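Local coordinates for putative carboxynorspermidine decarboxylase protein (Sinorhizobium meliloti, PDB 3MT1) that probably decarboxylates carboxynorspermidine and carboxyspermidine with the help of pyridoxal 5'-phosphate, yielding norspermidine and spermidine, and works as a homodimer, at residues Asn84-Asp87 / Glu88-His92; Arg175-Gly178 / Glu179-Glu182. All coordinates share one frame; numbering follows the deposited sequence.

Contact 1. Residues Asn84-Asp87 / Glu88-His92; sequences NEID and EVVSH
Helix 83-92 bridges barrel strands 73-77 and 95-98 in a beta-alpha-beta unit of the closed eight-stranded parallel barrel, the alpha/beta-barrel of the class-II decarboxylases, and Ile-86 and Val-90 meet one turn apart along it, through both backbone and side chains. Val-90 N reaches Ile-86 O at 2.8 Å and an almost straight 168°. On the same side of the helix, CD1 of Ile-86 lies 4.2 Å from CG2 of Val-90. That methyl is placed by the torsion of Val-90: with CG1 anti to the backbone N (chi1 165°), CG2 falls beside the N and settles 3.4 Å from Ile-86 O. Both side chains also rest on Ile-96 of strand 95-98, and Val-89 joins Ile-86 against Tyr-81, so branched aliphatic residues suit the face turned to the barrel wall. One residue earlier, Glu-85 O takes the N-H of Val-89 at 2.9 Å and a weak, bent second one from Glu-88 N. CG2 of Val-89 lies 3.5 Å from Glu-85 O.

The other flank is polar. Asp-87 O accepts the N-H of Ser-91, and the serine also turns back on the helix: OG stands between its own N and carbonyl carbon and donates to Glu-88 O at 2.9 Å, coming in from the side of that carbonyl (C=O...OG angle 115°). A small hydroxyl residue suits this exposed turn because it can bond back to the main chain. Glu-88, extended beyond CG, touches Leu-60 of helix 60-70, where Arg-64 is a long, weak ion partner, and its OE2 meets the His-92 ring at the edge, in the ring plane, in a weak hydrogen bond 3.5 Å from NE2.

Contact 2. Residues Arg175-Gly178 / Glu179-Glu182; sequences RMLG and EIEE
Gly-178 O is approached by two backbone N-H groups one turn further along helix 170-190, both through weak bonds: Glu-181 N at 3.3 Å, strongly bent, and Glu-182 N at 3.5 Å. CG of Glu-182 also lies against this oxygen. The helix belongs to the beta-alpha-beta unit between barrel strands 158-160 and 193-195 of the alpha/beta-barrel. Glu-181 N also bonds Leu-177 O, so its hydrogen is shared between two carbonyls. Two bonds earlier in the helix are not weak: Glu-179 N meets Arg-175 O at 3.0 Å and Ile-180 N meets Met-176 O.

Leu-177 and Ile-180 are buried, and aliphatic chains suit them: the leucine packs on Phe-219 of helix 209-223, the isoleucine on Ile-161. Ile-180 turns CG1 beside its backbone N (chi1 -74°), which lays that carbon 3.2 Å from Met-176 O and carries CD1 on to Leu-177, 4.4 Å from the leucine CD1. An alanine here is likely to leave a gap beside Leu-177 and Ile-161, with CD1 of the leucine deprived of one apolar neighbour. The long acidic chain of Glu-181 suits a place facing helix 209-223, since its carboxylate forms salt bridges to Arg-215 and Arg-222, while its CG passes 3.5 Å from Leu-177 O.

Overall arrangement
From the N terminus, the chain first reaches contact 1 on helix 83-92, between barrel strands 73-77 and 95-98, and only after three barrel strands have passed does it come to contact 2 on helix 170-190, between strands 158-160 and 193-195. The two are in series, neither nesting nor crossing, and each spans a continuous run of residues within one helix, so neither closes a long loop. Their centres lie 33 Å apart, with nearest atoms about 24 Å from each other. Contact 1 sets its helix against helix 60-70 and strand 95-98, and also touches the second subunit of the dimer; contact 2 sets its own against helix 209-223.

Contact 1. Residues Asn84-Asp87 / Glu88-His92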
loop_
_atom_site.group_PDB
_atom_site.type_symbol
_atom_site.label_atom_id
_atom_site.label_comp_id
_atom_site.label_asym_id
_atom_site.label_seq_id
_atom_site.Cartn_x
_atom_site.Cartn_y
_atom_site.Cartn_z
ATOM N N ASN B 84 19.803 6.261 15.911
ATOM C CA ASN B 84 20.317 4.941 15.599
ATOM C C ASN B 84 20.558 4.752 14.091
ATOM O O ASN B 84 20.975 3.672 13.675
ATOM C CB ASN B 84 19.338 3.864 16.122
ATOM C CG ASN B 84 18.019 3.808 15.308
ATOM O OD1 ASN B 84 17.532 4.829 14.781
ATOM N ND2 ASN B 84 17.452 2.609 15.196
ATOM N N GLU B 85 20.275 5.777 13.280
ATOM C CA GLU B 85 20.458 5.699 11.825
ATOM C C GLU B 85 21.423 6.739 11.246
ATOM O O GLU B 85 22.166 6.451 10.308
ATOM C CB GLU B 85 19.111 5.809 11.094
ATOM C CG GLU B 85 18.163 4.622 11.325
ATOM C CD GLU B 85 16.941 4.644 10.409
ATOM O OE1 GLU B 85 16.802 5.634 9.632
ATOM O OE2 GLU B 85 16.119 3.679 10.458
ATOM N N ILE B 86 21.372 7.948 11.798
ATOM C CA ILE B 86 22.143 9.098 11.317
ATOM C C ILE B 86 23.561 8.784 10.851
ATOM O O ILE B 86 23.995 9.278 9.798
ATOM C CB ILE B 86 22.201 10.250 12.383
ATOM C CG1 ILE B 86 22.694 11.575 11.780
ATOM C CG2 ILE B 86 23.086 9.878 13.579
ATOM C CD1 ILE B 86 21.980 12.040 10.540
ATOM N N ASP B 87 24.278 7.982 11.629
ATOM C CA ASP B 87 25.661 7.725 11.337
ATOM C C ASP B 87 25.767 6.912 10.070
ATOM O O ASP B 87 26.660 7.147 9.261
ATOM C CB ASP B 87 26.370 7.044 12.516
ATOM C CG ASP B 87 27.102 8.070 13.461
ATOM O OD1 ASP B 87 27.939 8.881 12.945
ATOM O OD2 ASP B 87 26.868 8.050 14.713
ATOM N N GLU B 88 24.847 5.977 9.868
ATOM C CA GLU B 88 24.881 5.199 8.673
ATOM C C GLU B 88 24.426 6.061 7.509
ATOM O O GLU B 88 24.939 5.948 6.390
ATOM C CB GLU B 88 24.031 3.951 8.789
ATOM C CG GLU B 88 24.444 2.914 7.760
ATOM C CD GLU B 88 23.551 1.675 7.738
ATOM O OE1 GLU B 88 23.151 1.195 8.853
ATOM O OE2 GLU B 88 23.265 1.179 6.600
ATOM N N VAL B 89 23.480 6.952 7.760
ATOM C CA VAL B 89 23.057 7.799 6.681
ATOM C C VAL B 89 24.281 8.589 6.208
ATOM O O VAL B 89 24.636 8.542 5.012
ATOM C CB VAL B 89 21.883 8.689 7.068
ATOM C CG1 VAL B 89 21.501 9.573 5.924
ATOM C CG2 VAL B 89 20.682 7.851 7.454
ATOM N N VAL B 90 24.960 9.249 7.163
ATOM C CA VAL B 90 26.098 10.119 6.860
ATOM C C VAL B 90 27.180 9.409 6.055
ATOM O O VAL B 90 27.753 9.983 5.138
ATOM C CB VAL B 90 26.698 10.800 8.125
ATOM C CG1 VAL B 90 28.102 11.403 7.824
ATOM C CG2 VAL B 90 25.750 11.893 8.619
ATOM N N SER B 91 27.444 8.156 6.374
ATOM C CA SER B 91 28.460 7.426 5.649
ATOM C C SER B 91 28.085 7.066 4.216
ATOM O O SER B 91 28.952 6.761 3.454
ATOM C CB SER B 91 28.850 6.169 6.397
ATOM O OG SER B 91 27.765 5.294 6.401
ATOM N N HIS B 92 26.814 7.104 3.840
ATOM C CA HIS B 92 26.428 6.814 2.439
ATOM C C HIS B 92 26.286 8.102 1.635
ATOM O O HIS B 92 26.459 8.084 0.433
ATOM C CB HIS B 92 25.094 6.032 2.310
ATOM C CG HIS B 92 25.132 4.625 2.833
ATOM N ND1 HIS B 92 25.909 3.638 2.270
ATOM C CD2 HIS B 92 24.451 4.031 3.842
ATOM C CE1 HIS B 92 25.731 2.505 2.934
ATOM N NE2 HIS B 92 24.849 2.717 3.892
#

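Contact 2. Residues Arg175-Gly178 / Glu179-Glu182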
loop_
_atom_site.group_PDB
_atom_site.type_symbol
_atom_site.label_atom_id
_atom_site.label_comp_id
_atom_site.label_asym_id
_atom_site.label_seq_id
_atom_site.Cartn_x
_atom_site.Cartn_y
_atom_site.Cartn_z
ATOM N N ARG B 175 7.620 31.681 -12.529
ATOM C CA ARG B 175 7.140 32.515 -11.439
ATOM C C ARG B 175 7.520 32.005 -10.065
ATOM O O ARG B 175 7.818 32.784 -9.179
ATOM C CB ARG B 175 5.636 32.710 -11.536
ATOM C CG ARG B 175 5.302 33.371 -12.818
ATOM C CD ARG B 175 3.980 34.016 -12.787
ATOM N NE ARG B 175 3.813 34.827 -13.978
ATOM C CZ ARG B 175 4.026 36.137 -14.013
ATOM N NH1 ARG B 175 4.412 36.768 -12.904
ATOM N NH2 ARG B 175 3.838 36.808 -15.153
HETATM N N MSE B 176 7.532 30.690 -9.888
HETATM C CA MSE B 176 7.829 30.113 -8.577
HETATM C C MSE B 176 9.287 30.319 -8.208
HETATM O O MSE B 176 9.620 30.614 -7.058
HETATM C CB MSE B 176 7.473 28.652 -8.588
HETATM C CG MSE B 176 6.089 28.454 -9.073
HETATM SE SE MSE B 176 4.937 27.996 -7.625
HETATM C CE MSE B 176 5.000 26.073 -7.982
ATOM N N LEU B 177 10.151 30.181 -9.204
ATOM C CA LEU B 177 11.541 30.478 -9.028
ATOM C C LEU B 177 11.718 31.975 -8.698
ATOM O O LEU B 177 12.635 32.369 -7.962
ATOM C CB LEU B 177 12.294 30.094 -10.299
ATOM C CG LEU B 177 13.805 30.147 -10.191
ATOM C CD1 LEU B 177 14.319 29.255 -9.045
ATOM C CD2 LEU B 177 14.428 29.784 -11.526
ATOM N N GLY B 178 10.820 32.795 -9.236
ATOM C CA GLY B 178 10.857 34.227 -8.999
ATOM C C GLY B 178 10.562 34.559 -7.553
ATOM O O GLY B 178 11.283 35.344 -6.948
ATOM N N GLU B 179 9.512 33.954 -6.997
ATOM C CA GLU B 179 9.139 34.179 -5.590
ATOM C C GLU B 179 10.162 33.598 -4.611
ATOM O O GLU B 179 10.248 34.036 -3.454
ATOM C CB GLU B 179 7.703 33.699 -5.273
ATOM C CG GLU B 179 6.681 34.882 -5.222
ATOM C CD GLU B 179 5.218 34.463 -4.977
ATOM O OE1 GLU B 179 4.822 33.329 -5.360
ATOM O OE2 GLU B 179 4.466 35.286 -4.405
ATOM N N ILE B 180 10.943 32.633 -5.093
ATOM C CA ILE B 180 12.066 32.070 -4.336
ATOM C C ILE B 180 13.216 33.091 -4.113
ATOM O O ILE B 180 13.756 33.208 -3.004
ATOM C CB ILE B 180 12.564 30.785 -5.011
ATOM C CG1 ILE B 180 11.571 29.653 -4.744
ATOM C CG2 ILE B 180 13.992 30.423 -4.556
ATOM C CD1 ILE B 180 11.848 28.355 -5.526
ATOM N N GLU B 181 13.564 33.836 -5.161
ATOM C CA GLU B 181 14.588 34.887 -5.075
ATOM C C GLU B 181 14.215 35.985 -4.078
ATOM O O GLU B 181 15.033 36.416 -3.282
ATOM C CB GLU B 181 14.872 35.482 -6.469
ATOM C CG GLU B 181 15.446 34.444 -7.474
ATOM C CD GLU B 181 15.834 35.035 -8.833
ATOM O OE1 GLU B 181 15.297 34.544 -9.856
ATOM O OE2 GLU B 181 16.683 35.970 -8.877
ATOM N N GLU B 182 12.956 36.399 -4.111
ATOM C CA GLU B 182 12.457 37.481 -3.277
ATOM C C GLU B 182 12.425 37.123 -1.794
ATOM O O GLU B 182 12.665 37.980 -0.947
ATOM C CB GLU B 182 11.071 37.891 -3.759
ATOM C CG GLU B 182 10.990 37.979 -5.278
ATOM C CD GLU B 182 9.833 38.832 -5.774
ATOM O OE1 GLU B 182 8.663 38.380 -5.694
ATOM O OE2 GLU B 182 10.106 39.949 -6.266
#